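Local coordinates for aspartokinase (Synechocystis, PDB 3L76), which binds lysine and threonine in pockets formed with its ACT domains and probably phosphorylates the beta-carboxyl group of L-aspartate with ATP, the first step towards both, at residues 287-292 and 312-317; 436-441 and 579-584; 545-550 and 568-573; 554-559 and 574-579. All blocks are in the same frame, centred on the assembly; numbering follows the deposited sequence.

Contact 1: 287-292 and 312-317; sequences KLFRDI and NDIAFT
Ile-314 and Phe-316 of strand 311-318 push their side chains into the sheet-facing side of helix 284-294, where Leu-288, Phe-289 and Ile-292 receive them. This is the helix-on-sheet packing of an ACT domain: the axes of helix segment 287-292 and strand segment 312-317 lie 11.3 Å apart at closest approach and run in nearly the same direction, 29° from parallel. Two bumps and two hollows account for the fit. The first bump is the CG2 branch of Ile-314, which enters the notch between Leu-288 and the outer end of the Phe-289 ring. Ile-314 CG2 lies 3.8 Å from Leu-288 CD1 and 3.6 Å from Phe-289 CZ, and the leucine and isoleucine meet tip to tip. The second bump is the ring of Phe-316. Its CG sits between the backbone N and the carbonyl carbon, a setting (chi1 61°) that places the ring against Phe-289 and Ile-292. The two phenylalanines slide past each other as an offset edge-to-face pair, the edge of Phe-289 turned toward the face of Phe-316, with ring centroids 5.7 Å apart. The strand's neighbour 271-279 continues the same apolar layer through Val-273 and Leu-275, while helix 323-333 touches Ile-292 and Phe-316 through Thr-330. A bound threonine lies near the Ile-314 end of the contact. At the other end, the delta methyl of Ile-292 rests on the far rim of the Phe-316 ring, with Ile-292 CD1 3.6 Å from Phe-316 CZ and 3.8 Å from Phe-316 CE2.

Contact 2: 436-441 and 579-584; sequences RGVALD and DALKAA
Leu-581 carries this contact, resting on Val-438, Ala-439 and Leu-440 of the strand that begins at Gly-437. Helix segment 579-584 runs almost exactly against strand segment 437-441: their axes make an angle of 175° and approach to 8.3 Å, so successive turns of the helix meet the strand in reverse order. After Asp-579, which turns away from the strand, the methyl group of Ala-580 touches Val-530 of the adjoining strand rather than making a close contact with 436-441. Leu-581 then reaches toward the strand, its CG anti to the backbone N (chi1 178°), and its two methyl groups divide the strand between them. Leu-581 CD1 lies 3.7 Å from Val-438 CG2 and also rests on the backbone at the carbonyl carbon of Ala-439. The other branch covers the root of the next apolar side chain, with Leu-581 CD2 4.0 Å from Leu-440 CB. Lys-582 turns to the outer side of the helix. One turn beyond Leu-581, Ala-584 again faces the strand, and its CB meets Val-438 CG1 at 4.0 Å; the small methyl group leaves room for the branched valine close to the helix. At the strand's start, Arg-436 and Gly-437 both face Val-533 in a classic beta bulge. Strand 437-453 pairs antiparallel with strand 520-533, whose Ile-532, Val-530 and Ala-528 line the same apolar layer. Helix 577-587, part of the last ACT domain, packs on both strands, with helix 543-552 beside it, touching Ala-580 through Leu-551 and Ala-584 through Phe-547.

Contact 3: 545-550 and 568-573; sequences AHFFAA and ISCVVP. With LYS (lysine), chain E.
In the core of the last ACT domain, directly beside a lysine pocket, Phe-547 and Phe-548 of helix 543-552 close over Ile-568 and Cys-570 of strand 567-573. The thiol sulfur touches both rings and meets each differently. Cys-570 SG is at the edge of the Phe-548 ring, near its plane and 3.5 Å from Phe-548 CE1, whereas it approaches the Phe-547 ring obliquely, 4.4 Å from that ring's centroid. Both are sulfur-aromatic contacts. The two rings leave the helix in different directions, CG of Phe-547 anti to the backbone N (chi1 -177°) and that of Phe-548 anti to the carbonyl carbon (chi1 -53°), and both reach Cys-570. Helix segment 545-550 and strand segment 568-573 run 24° from parallel, the helix covering one face of the ACT-domain sheet, in which strand 567-573 pairs antiparallel with 520-533 and 560-563. Ile-568 works in two directions. Its CG2 branch lies in the plane of the Phe-547 ring, at the edge, 3.8 Å from Phe-547 CD2. Its other branch forms part of the pocket wall, with Ile-568 CG1 3.5 Å from CE of the bound lysine and Ile-568 CD1 3.6 Å from the ligand's CD. With an alanine here, the ligand's aliphatic stem would probably lose this wall and the Phe-547 edge would be left with a gap beside it. The polar ends of the ligand are bonded elsewhere, among others by Asp-298, Met-537 and Ala-544; on the side away from Cys-570, the Phe-548 ring meets that of Phe-289.

Contact 4: 554-559 and 574-579; sequences ENINIE and QDRGVD. With THR (threonine), chain C.
Bends at chi2 (90°) and chi3 (141°) turn the Arg-576 guanidinium so that one face lies against Ile-556. Ile-556 CG1 stands over the centre of that face, 3.4 Å from Arg-576 CZ, while Ile-556 CD1 touches Arg-576 CG at 3.6 Å. At the guanidinium's edge, Arg-576 NH2 makes a weak bond of 3.0 Å to Asn-555 O; its modelled bond to Glu-554 O is too short to be trusted in detail. These carbonyls lie just past helix 543-552, which ends in a Schellman motif with Asn-555, at positive phi, as its C-prime residue, and Arg-576 itself occupies the N-cap position of helix 577-587. Arg-576 NH1 forms a salt bridge with Asp-579 OD2 (3.3 Å), met from above the carboxylate plane, and a long one with Glu-554 OE2. Shortening Ile-556 to an alanine would strip the apolar cover from the guanidinium face and is likely to leave Arg-576 freer to turn. Just beyond, the loop enters a threonine pocket: the ligand N donates to Asn-557 OD1 (2.6 Å) and Ile-558 O, and Ile-558 N donates to the ligand O at 3.0 Å.

How the contacts relate
Along the chain, contact 1 comes first, in the ACT range 272-341. Contacts 3 and 4 follow in the range 530-588, their segments interleaved; contact 3 lies between the two segments of contact 2, and contact 4 runs up to the second, sharing Asp-579. Contacts 2, 3 and 4 are close, centres about 9 to 11 Å apart; contacts 2 and 4 use helix 577-587, and strand 567-573 of contact 3 leads into it. Contact 1, centred about 12 Å from contact 3, joins that group where helices 284-294 and 543-552 meet through Phe-289, Ala-545 and Phe-548. Two ACT domains distant in sequence pack together, and their junction holds bound lysine and threonine, consistent with allosteric control by both.

Contact 1: 287-292 and 312-317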
loop_
_atom_site.group_PDB
_atom_site.type_symbol
_atom_site.label_atom_id
_atom_site.label_comp_id
_atom_site.label_asym_id
_atom_site.label_seq_id
_atom_site.Cartn_x
_atom_site.Cartn_y
_atom_site.Cartn_z
ATOM N N LYS A 287 21.443 -12.838 55.423
ATOM C CA LYS A 287 21.981 -12.348 56.695
ATOM C C LYS A 287 22.844 -11.100 56.552
ATOM O O LYS A 287 22.679 -10.147 57.303
ATOM C CB LYS A 287 22.760 -13.425 57.462
ATOM C CG LYS A 287 23.348 -12.879 58.759
ATOM C CD LYS A 287 23.634 -13.956 59.782
ATOM C CE LYS A 287 23.490 -13.415 61.208
ATOM N NZ LYS A 287 22.078 -13.052 61.554
ATOM N N LEU A 288 23.770 -11.121 55.603
ATOM C CA LEU A 288 24.603 -9.956 55.313
ATOM C C LEU A 288 23.782 -8.669 55.234
ATOM O O LEU A 288 23.992 -7.720 55.994
ATOM C CB LEU A 288 25.331 -10.143 53.983
ATOM C CG LEU A 288 26.745 -9.572 53.829
ATOM C CD1 LEU A 288 27.076 -9.348 52.342
ATOM C CD2 LEU A 288 26.949 -8.301 54.618
ATOM N N PHE A 289 22.843 -8.635 54.303
ATOM C CA PHE A 289 22.182 -7.386 53.995
ATOM C C PHE A 289 21.121 -7.048 55.028
ATOM O O PHE A 289 20.821 -5.880 55.253
ATOM C CB PHE A 289 21.633 -7.392 52.556
ATOM C CG PHE A 289 22.713 -7.486 51.506
ATOM C CD1 PHE A 289 23.479 -6.373 51.173
ATOM C CD2 PHE A 289 22.976 -8.685 50.867
ATOM C CE1 PHE A 289 24.481 -6.454 50.214
ATOM C CE2 PHE A 289 23.979 -8.778 49.904
ATOM C CZ PHE A 289 24.732 -7.661 49.578
ATOM N N ARG A 290 20.564 -8.067 55.672
ATOM C CA ARG A 290 19.644 -7.807 56.768
ATOM C C ARG A 290 20.350 -6.989 57.846
ATOM O O ARG A 290 19.865 -5.931 58.236
ATOM C CB ARG A 290 19.077 -9.100 57.347
ATOM C CG ARG A 290 17.915 -9.698 56.567
ATOM C CD ARG A 290 17.159 -10.687 57.438
ATOM N NE ARG A 290 18.074 -11.609 58.109
ATOM C CZ ARG A 290 18.106 -12.922 57.904
ATOM N NH1 ARG A 290 17.253 -13.488 57.057
ATOM N NH2 ARG A 290 18.984 -13.672 58.555
ATOM N N ASP A 291 21.507 -7.463 58.308
ATOM C CA ASP A 291 22.232 -6.762 59.360
ATOM C C ASP A 291 22.673 -5.374 58.917
ATOM O O ASP A 291 22.509 -4.408 59.658
ATOM C CB ASP A 291 23.432 -7.573 59.861
ATOM C CG ASP A 291 23.030 -8.899 60.480
ATOM O OD1 ASP A 291 21.844 -9.063 60.834
ATOM O OD2 ASP A 291 23.908 -9.779 60.613
ATOM N N ILE A 292 23.223 -5.262 57.710
ATOM C CA ILE A 292 23.587 -3.951 57.179
ATOM C C ILE A 292 22.412 -2.968 57.197
ATOM O O ILE A 292 22.575 -1.785 57.518
ATOM C CB ILE A 292 24.155 -4.047 55.763
ATOM C CG1 ILE A 292 25.434 -4.876 55.764
ATOM C CG2 ILE A 292 24.416 -2.650 55.183
ATOM C CD1 ILE A 292 25.968 -5.199 54.378
ATOM N N ASN A 312 31.345 -18.301 47.438
ATOM C CA ASN A 312 31.251 -17.163 46.525
ATOM C C ASN A 312 31.702 -15.872 47.195
ATOM O O ASN A 312 31.913 -15.848 48.399
ATOM C CB ASN A 312 29.815 -17.002 46.015
ATOM C CG ASN A 312 29.750 -16.409 44.622
ATOM O OD1 ASN A 312 30.671 -15.733 44.175
ATOM N ND2 ASN A 312 28.656 -16.669 43.926
ATOM N N ASP A 313 31.847 -14.800 46.414
ATOM C CA ASP A 313 32.051 -13.467 46.982
ATOM C C ASP A 313 30.746 -12.662 46.888
ATOM O O ASP A 313 29.871 -12.947 46.066
ATOM C CB ASP A 313 33.170 -12.736 46.269
ATOM C CG ASP A 313 34.445 -13.551 46.162
ATOM O OD1 ASP A 313 34.808 -14.285 47.114
ATOM O OD2 ASP A 313 35.101 -13.435 45.108
ATOM N N ILE A 314 30.602 -11.671 47.751
ATOM C CA ILE A 314 29.511 -10.722 47.637
ATOM C C ILE A 314 30.059 -9.291 47.691
ATOM O O ILE A 314 30.763 -8.922 48.631
ATOM C CB ILE A 314 28.466 -10.924 48.711
ATOM C CG1 ILE A 314 27.903 -12.346 48.635
ATOM C CG2 ILE A 314 27.360 -9.890 48.558
ATOM C CD1 ILE A 314 26.828 -12.658 49.663
ATOM N N ALA A 315 29.757 -8.496 46.668
ATOM C CA ALA A 315 30.254 -7.131 46.615
ATOM C C ALA A 315 29.099 -6.172 46.566
ATOM O O ALA A 315 28.063 -6.475 45.996
ATOM C CB ALA A 315 31.177 -6.924 45.433
ATOM N N PHE A 316 29.266 -5.031 47.217
ATOM C CA PHE A 316 28.275 -3.969 47.151
ATOM C C PHE A 316 28.955 -2.613 47.228
ATOM O O PHE A 316 30.124 -2.518 47.595
ATOM C CB PHE A 316 27.191 -4.131 48.217
ATOM C CG PHE A 316 27.701 -4.090 49.626
ATOM C CD1 PHE A 316 27.769 -2.904 50.315
ATOM C CD2 PHE A 316 28.088 -5.251 50.270
ATOM C CE1 PHE A 316 28.224 -2.871 51.627
ATOM C CE2 PHE A 316 28.550 -5.219 51.575
ATOM C CZ PHE A 316 28.616 -4.028 52.248
ATOM N N THR A 317 28.249 -1.567 46.819
ATOM C CA THR A 317 28.793 -0.229 46.969
ATOM C C THR A 317 27.898 0.623 47.821
ATOM O O THR A 317 26.716 0.355 48.005
ATOM C CB THR A 317 29.033 0.503 45.622
ATOM O OG1 THR A 317 27.776 0.791 44.984
ATOM C CG2 THR A 317 29.935 -0.331 44.721
#

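Contact 2: 436-441 and 579-584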
loop_
_atom_site.group_PDB
_atom_site.type_symbol
_atom_site.label_atom_id
_atom_site.label_comp_id
_atom_site.label_asym_id
_atom_site.label_seq_id
_atom_site.Cartn_x
_atom_site.Cartn_y
_atom_site.Cartn_z
ATOM N N ARG A 436 7.682 -2.264 42.744
ATOM C CA ARG A 436 6.463 -2.062 41.966
ATOM C C ARG A 436 5.969 -3.341 41.283
ATOM O O ARG A 436 4.772 -3.583 41.200
ATOM C CB ARG A 436 6.667 -0.961 40.929
ATOM C CG ARG A 436 5.419 -0.614 40.141
ATOM C CD ARG A 436 5.238 0.887 40.077
ATOM N NE ARG A 436 4.385 1.400 41.145
ATOM C CZ ARG A 436 4.330 2.675 41.517
ATOM N NH1 ARG A 436 5.095 3.582 40.928
ATOM N NH2 ARG A 436 3.514 3.044 42.494
ATOM N N GLY A 437 6.896 -4.147 40.783
ATOM C CA GLY A 437 6.548 -5.411 40.160
ATOM C C GLY A 437 7.719 -6.373 40.152
ATOM O O GLY A 437 8.853 -5.980 40.402
ATOM N N VAL A 438 7.450 -7.639 39.862
ATOM C CA VAL A 438 8.491 -8.654 39.864
ATOM C C VAL A 438 8.345 -9.515 38.626
ATOM O O VAL A 438 7.268 -9.593 38.049
ATOM C CB VAL A 438 8.428 -9.543 41.132
ATOM C CG1 VAL A 438 8.644 -8.705 42.373
ATOM C CG2 VAL A 438 7.103 -10.263 41.205
ATOM N N ALA A 439 9.427 -10.163 38.213
ATOM C CA ALA A 439 9.399 -10.921 36.972
ATOM C C ALA A 439 10.372 -12.102 36.972
ATOM O O ALA A 439 11.305 -12.165 37.770
ATOM C CB ALA A 439 9.663 -10.008 35.791
ATOM N N LEU A 440 10.140 -13.023 36.047
ATOM C CA LEU A 440 10.871 -14.261 35.978
ATOM C C LEU A 440 11.285 -14.589 34.555
ATOM O O LEU A 440 10.458 -14.581 33.660
ATOM C CB LEU A 440 10.004 -15.405 36.498
ATOM C CG LEU A 440 10.745 -16.754 36.579
ATOM C CD1 LEU A 440 11.759 -16.769 37.728
ATOM C CD2 LEU A 440 9.782 -17.910 36.720
ATOM N N ASP A 441 12.558 -14.891 34.337
ATOM C CA ASP A 441 12.963 -15.409 33.037
ATOM C C ASP A 441 13.618 -16.791 33.166
ATOM O O ASP A 441 14.649 -16.947 33.838
ATOM C CB ASP A 441 13.863 -14.418 32.303
ATOM C CG ASP A 441 14.203 -14.873 30.898
ATOM O OD1 ASP A 441 14.059 -16.076 30.603
ATOM O OD2 ASP A 441 14.614 -14.030 30.084
ATOM N N ASP A 579 8.817 -20.868 42.047
ATOM C CA ASP A 579 8.718 -20.738 43.496
ATOM C C ASP A 579 9.305 -19.407 43.937
ATOM O O ASP A 579 8.778 -18.741 44.823
ATOM C CB ASP A 579 9.453 -21.878 44.206
ATOM C CG ASP A 579 9.085 -23.239 43.664
ATOM O OD1 ASP A 579 8.903 -23.369 42.436
ATOM O OD2 ASP A 579 8.994 -24.184 44.470
ATOM N N ALA A 580 10.409 -19.028 43.312
ATOM C CA ALA A 580 11.099 -17.805 43.673
ATOM C C ALA A 580 10.275 -16.585 43.274
ATOM O O ALA A 580 10.257 -15.581 43.978
ATOM C CB ALA A 580 12.476 -17.774 43.031
ATOM N N LEU A 581 9.573 -16.683 42.151
ATOM C CA LEU A 581 8.740 -15.584 41.699
ATOM C C LEU A 581 7.600 -15.341 42.674
ATOM O O LEU A 581 7.281 -14.191 42.993
ATOM C CB LEU A 581 8.191 -15.842 40.289
ATOM C CG LEU A 581 7.259 -14.752 39.736
ATOM C CD1 LEU A 581 7.995 -13.445 39.474
ATOM C CD2 LEU A 581 6.558 -15.232 38.484
ATOM N N LYS A 582 6.985 -16.426 43.135
ATOM C CA LYS A 582 5.862 -16.336 44.058
ATOM C C LYS A 582 6.318 -15.712 45.369
ATOM O O LYS A 582 5.640 -14.859 45.934
ATOM C CB LYS A 582 5.256 -17.716 44.308
ATOM C CG LYS A 582 4.542 -18.340 43.111
ATOM C CD LYS A 582 4.037 -19.732 43.469
ATOM C CE LYS A 582 3.330 -20.421 42.314
ATOM N NZ LYS A 582 2.927 -21.806 42.702
ATOM N N ALA A 583 7.481 -16.137 45.840
ATOM C CA ALA A 583 8.063 -15.602 47.066
ATOM C C ALA A 583 8.283 -14.095 46.986
ATOM O O ALA A 583 7.940 -13.363 47.916
ATOM C CB ALA A 583 9.370 -16.317 47.389
ATOM N N ALA A 584 8.869 -13.638 45.881
ATOM C CA ALA A 584 9.089 -12.207 45.658
ATOM C C ALA A 584 7.784 -11.410 45.609
ATOM O O ALA A 584 7.697 -10.315 46.160
ATOM C CB ALA A 584 9.900 -11.971 44.378
#

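Contact 3: 545-550 and 568-573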
loop_
_atom_site.group_PDB
_atom_site.type_symbol
_atom_site.label_atom_id
_atom_site.label_comp_id
_atom_site.label_asym_id
_atom_site.label_seq_id
_atom_site.Cartn_x
_atom_site.Cartn_y
_atom_site.Cartn_z
ATOM N N ALA A 545 17.646 -6.761 51.067
ATOM C CA ALA A 545 17.670 -7.717 52.162
ATOM C C ALA A 545 16.357 -8.482 52.237
ATOM O O ALA A 545 16.341 -9.700 52.418
ATOM C CB ALA A 545 17.979 -7.030 53.479
ATOM N N HIS A 546 15.253 -7.769 52.077
ATOM C CA HIS A 546 13.946 -8.408 52.108
ATOM C C HIS A 546 13.787 -9.425 50.989
ATOM O O HIS A 546 13.252 -10.505 51.196
ATOM C CB HIS A 546 12.840 -7.369 52.013
ATOM C CG HIS A 546 11.524 -7.855 52.527
ATOM N ND1 HIS A 546 11.394 -8.482 53.749
ATOM C CD2 HIS A 546 10.282 -7.815 51.991
ATOM C CE1 HIS A 546 10.130 -8.802 53.942
ATOM N NE2 HIS A 546 9.432 -8.410 52.890
ATOM N N PHE A 547 14.252 -9.055 49.799
ATOM C CA PHE A 547 14.214 -9.926 48.629
ATOM C C PHE A 547 14.993 -11.234 48.884
ATOM O O PHE A 547 14.454 -12.334 48.719
ATOM C CB PHE A 547 14.741 -9.149 47.406
ATOM C CG PHE A 547 14.694 -9.914 46.110
ATOM C CD1 PHE A 547 13.859 -11.008 45.952
ATOM C CD2 PHE A 547 15.489 -9.527 45.043
ATOM C CE1 PHE A 547 13.830 -11.713 44.754
ATOM C CE2 PHE A 547 15.466 -10.227 43.836
ATOM C CZ PHE A 547 14.634 -11.318 43.692
ATOM N N PHE A 548 16.248 -11.112 49.311
ATOM C CA PHE A 548 17.083 -12.282 49.590
ATOM C C PHE A 548 16.531 -13.141 50.728
ATOM O O PHE A 548 16.631 -14.363 50.699
ATOM C CB PHE A 548 18.511 -11.859 49.924
ATOM C CG PHE A 548 19.130 -10.963 48.905
ATOM C CD1 PHE A 548 18.752 -11.039 47.570
ATOM C CD2 PHE A 548 20.097 -10.039 49.276
ATOM C CE1 PHE A 548 19.324 -10.207 46.617
ATOM C CE2 PHE A 548 20.681 -9.206 48.327
ATOM C CZ PHE A 548 20.299 -9.299 46.994
ATOM N N ALA A 549 15.953 -12.497 51.734
ATOM C CA ALA A 549 15.384 -13.232 52.852
ATOM C C ALA A 549 14.203 -14.059 52.374
ATOM O O ALA A 549 13.966 -15.163 52.855
ATOM C CB ALA A 549 14.959 -12.288 53.949
ATOM N N ALA A 550 13.471 -13.516 51.412
ATOM C CA ALA A 550 12.299 -14.184 50.869
ATOM C C ALA A 550 12.683 -15.494 50.184
ATOM O O ALA A 550 11.957 -16.483 50.273
ATOM C CB ALA A 550 11.579 -13.264 49.898
ATOM N N ILE A 568 16.741 -5.342 41.002
ATOM C CA ILE A 568 17.578 -6.420 41.525
ATOM C C ILE A 568 17.185 -7.722 40.836
ATOM O O ILE A 568 16.006 -8.071 40.796
ATOM C CB ILE A 568 17.463 -6.597 43.058
ATOM C CG1 ILE A 568 17.771 -5.289 43.790
ATOM C CG2 ILE A 568 18.432 -7.664 43.530
ATOM C CD1 ILE A 568 17.074 -5.171 45.132
ATOM N N SER A 569 18.174 -8.404 40.261
ATOM C CA SER A 569 17.999 -9.739 39.694
ATOM C C SER A 569 18.809 -10.799 40.469
ATOM O O SER A 569 19.990 -10.601 40.783
ATOM C CB SER A 569 18.441 -9.757 38.228
ATOM O OG SER A 569 17.613 -8.965 37.425
ATOM N N CYS A 570 18.175 -11.927 40.761
ATOM C CA CYS A 570 18.883 -13.086 41.313
ATOM C C CYS A 570 18.795 -14.236 40.342
ATOM O O CYS A 570 17.702 -14.582 39.885
ATOM C CB CYS A 570 18.263 -13.540 42.632
ATOM S SG CYS A 570 18.526 -12.422 43.983
ATOM N N VAL A 571 19.940 -14.831 40.023
ATOM C CA VAL A 571 19.937 -16.079 39.274
ATOM C C VAL A 571 19.762 -17.225 40.251
ATOM O O VAL A 571 20.281 -17.209 41.362
ATOM C CB VAL A 571 21.205 -16.289 38.448
ATOM C CG1 VAL A 571 21.132 -17.619 37.710
ATOM C CG2 VAL A 571 21.354 -15.178 37.471
ATOM N N VAL A 572 19.027 -18.229 39.817
ATOM C CA VAL A 572 18.452 -19.191 40.731
ATOM C C VAL A 572 18.269 -20.502 39.967
ATOM O O VAL A 572 18.295 -20.521 38.728
ATOM C CB VAL A 572 17.109 -18.623 41.249
ATOM C CG1 VAL A 572 15.912 -19.420 40.739
ATOM C CG2 VAL A 572 17.120 -18.489 42.741
ATOM N N PRO A 573 18.133 -21.615 40.689
ATOM C CA PRO A 573 17.976 -22.888 39.977
ATOM C C PRO A 573 16.661 -22.931 39.198
ATOM O O PRO A 573 15.630 -22.547 39.729
ATOM C CB PRO A 573 17.980 -23.922 41.106
ATOM C CG PRO A 573 18.695 -23.243 42.231
ATOM C CD PRO A 573 18.322 -21.799 42.135
HETATM N N LYS E . 19.087 0.613 47.923
HETATM C CA LYS E . 18.368 -0.622 48.204
HETATM C C LYS E . 18.905 -1.259 49.493
HETATM O O LYS E . 19.869 -0.763 50.098
HETATM C CB LYS E . 18.455 -1.597 47.021
HETATM C CG LYS E . 19.888 -1.943 46.559
HETATM C CD LYS E . 19.868 -2.927 45.371
HETATM C CE LYS E . 19.503 -2.230 44.061
HETATM N NZ LYS E . 20.412 -1.056 43.811
HETATM O OXT LYS E . 18.374 -2.264 49.971
#

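Contact 4: 554-559 and 574-579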
loop_
_atom_site.group_PDB
_atom_site.type_symbol
_atom_site.label_atom_id
_atom_site.label_comp_id
_atom_site.label_asym_id
_atom_site.label_seq_id
_atom_site.Cartn_x
_atom_site.Cartn_y
_atom_site.Cartn_z
ATOM N N GLU A 554 12.461 -19.929 51.657
ATOM C CA GLU A 554 11.989 -21.017 50.821
ATOM C C GLU A 554 13.127 -21.978 50.530
ATOM O O GLU A 554 12.997 -22.845 49.682
ATOM C CB GLU A 554 11.423 -20.466 49.507
ATOM C CG GLU A 554 9.976 -20.048 49.611
ATOM C CD GLU A 554 9.067 -21.245 49.694
ATOM O OE1 GLU A 554 8.281 -21.326 50.657
ATOM O OE2 GLU A 554 9.162 -22.121 48.804
ATOM N N ASN A 555 14.239 -21.808 51.239
ATOM C CA ASN A 555 15.456 -22.584 51.006
ATOM C C ASN A 555 15.865 -22.582 49.536
ATOM O O ASN A 555 16.056 -23.628 48.923
ATOM C CB ASN A 555 15.315 -24.015 51.534
ATOM C CG ASN A 555 16.655 -24.700 51.719
ATOM O OD1 ASN A 555 17.549 -24.586 50.885
ATOM N ND2 ASN A 555 16.800 -25.413 52.818
ATOM N N ILE A 556 15.989 -21.387 48.976
ATOM C CA ILE A 556 16.362 -21.216 47.580
ATOM C C ILE A 556 17.751 -20.582 47.513
ATOM O O ILE A 556 18.002 -19.516 48.079
ATOM C CB ILE A 556 15.313 -20.354 46.826
ATOM C CG1 ILE A 556 14.030 -21.145 46.618
ATOM C CG2 ILE A 556 15.831 -19.894 45.484
ATOM C CD1 ILE A 556 12.894 -20.330 46.040
ATOM N N ASN A 557 18.673 -21.252 46.844
ATOM C CA ASN A 557 20.026 -20.740 46.788
ATOM C C ASN A 557 20.172 -19.670 45.718
ATOM O O ASN A 557 19.621 -19.789 44.624
ATOM C CB ASN A 557 21.027 -21.870 46.549
ATOM C CG ASN A 557 22.462 -21.394 46.624
ATOM O OD1 ASN A 557 22.874 -20.782 47.610
ATOM N ND2 ASN A 557 23.233 -21.667 45.575
ATOM N N ILE A 558 20.933 -18.630 46.035
ATOM C CA ILE A 558 21.140 -17.547 45.090
ATOM C C ILE A 558 22.478 -17.719 44.388
ATOM O O ILE A 558 23.533 -17.597 45.011
ATOM C CB ILE A 558 21.075 -16.180 45.785
ATOM C CG1 ILE A 558 19.740 -16.021 46.519
ATOM C CG2 ILE A 558 21.289 -15.060 44.768
ATOM C CD1 ILE A 558 19.663 -14.782 47.372
ATOM N N GLU A 559 22.431 -18.008 43.091
ATOM C CA GLU A 559 23.642 -18.311 42.337
ATOM C C GLU A 559 24.394 -17.050 41.925
ATOM O O GLU A 559 25.614 -16.985 42.012
ATOM C CB GLU A 559 23.316 -19.159 41.101
ATOM C CG GLU A 559 22.525 -20.435 41.385
ATOM C CD GLU A 559 22.526 -21.404 40.208
ATOM O OE1 GLU A 559 23.478 -21.353 39.398
ATOM O OE2 GLU A 559 21.584 -22.220 40.092
ATOM N N GLN A 574 16.707 -23.397 37.955
ATOM C CA GLN A 574 15.531 -23.403 37.090
ATOM C C GLN A 574 14.300 -24.063 37.702
ATOM O O GLN A 574 13.192 -23.561 37.558
ATOM C CB GLN A 574 15.849 -24.040 35.730
ATOM C CG GLN A 574 14.618 -24.253 34.858
ATOM C CD GLN A 574 14.917 -24.181 33.377
ATOM O OE1 GLN A 574 14.597 -23.195 32.726
ATOM N NE2 GLN A 574 15.526 -25.224 32.835
ATOM N N ASP A 575 14.479 -25.191 38.373
ATOM C CA ASP A 575 13.323 -25.883 38.923
ATOM C C ASP A 575 12.815 -25.143 40.140
ATOM O O ASP A 575 12.013 -25.656 40.904
ATOM C CB ASP A 575 13.653 -27.333 39.274
ATOM C CG ASP A 575 14.644 -27.452 40.414
ATOM O OD1 ASP A 575 14.885 -28.589 40.848
ATOM O OD2 ASP A 575 15.179 -26.424 40.875
ATOM N N ARG A 576 13.278 -23.915 40.303
ATOM C CA ARG A 576 12.847 -23.108 41.425
ATOM C C ARG A 576 12.447 -21.682 41.042
ATOM O O ARG A 576 12.075 -20.892 41.904
ATOM C CB ARG A 576 13.945 -23.075 42.472
ATOM C CG ARG A 576 13.405 -23.178 43.851
ATOM C CD ARG A 576 13.293 -24.619 44.309
ATOM N NE ARG A 576 13.685 -24.626 45.704
ATOM C CZ ARG A 576 12.874 -24.306 46.703
ATOM N NH1 ARG A 576 11.612 -23.995 46.467
ATOM N NH2 ARG A 576 13.328 -24.313 47.942
ATOM N N GLY A 577 12.531 -21.359 39.754
ATOM C CA GLY A 577 12.146 -20.046 39.262
ATOM C C GLY A 577 10.747 -19.629 39.667
ATOM O O GLY A 577 10.547 -18.551 40.208
ATOM N N VAL A 578 9.773 -20.493 39.411
ATOM C CA VAL A 578 8.395 -20.185 39.752
ATOM C C VAL A 578 8.234 -19.978 41.253
ATOM O O VAL A 578 7.595 -19.019 41.686
ATOM C CB VAL A 578 7.428 -21.272 39.265
ATOM C CG1 VAL A 578 6.031 -21.004 39.794
ATOM C CG2 VAL A 578 7.416 -21.322 37.750
ATOM N N ASP A 579 8.817 -20.868 42.047
ATOM C CA ASP A 579 8.718 -20.738 43.496
ATOM C C ASP A 579 9.305 -19.407 43.937
ATOM O O ASP A 579 8.778 -18.741 44.823
ATOM C CB ASP A 579 9.453 -21.878 44.206
ATOM C CG ASP A 579 9.085 -23.239 43.664
ATOM O OD1 ASP A 579 8.903 -23.369 42.436
ATOM O OD2 ASP A 579 8.994 -24.184 44.470
HETATM N N THR C . 24.281 -18.593 47.789
HETATM C CA THR C . 24.244 -17.629 48.897
HETATM C C THR C . 22.817 -17.313 49.332
HETATM O O THR C . 21.851 -17.804 48.723
HETATM C CB THR C . 24.996 -16.328 48.557
HETATM O OG1 THR C . 24.373 -15.682 47.433
HETATM C CG2 THR C . 26.441 -16.649 48.199
HETATM O OXT THR C . 22.620 -16.588 50.316
#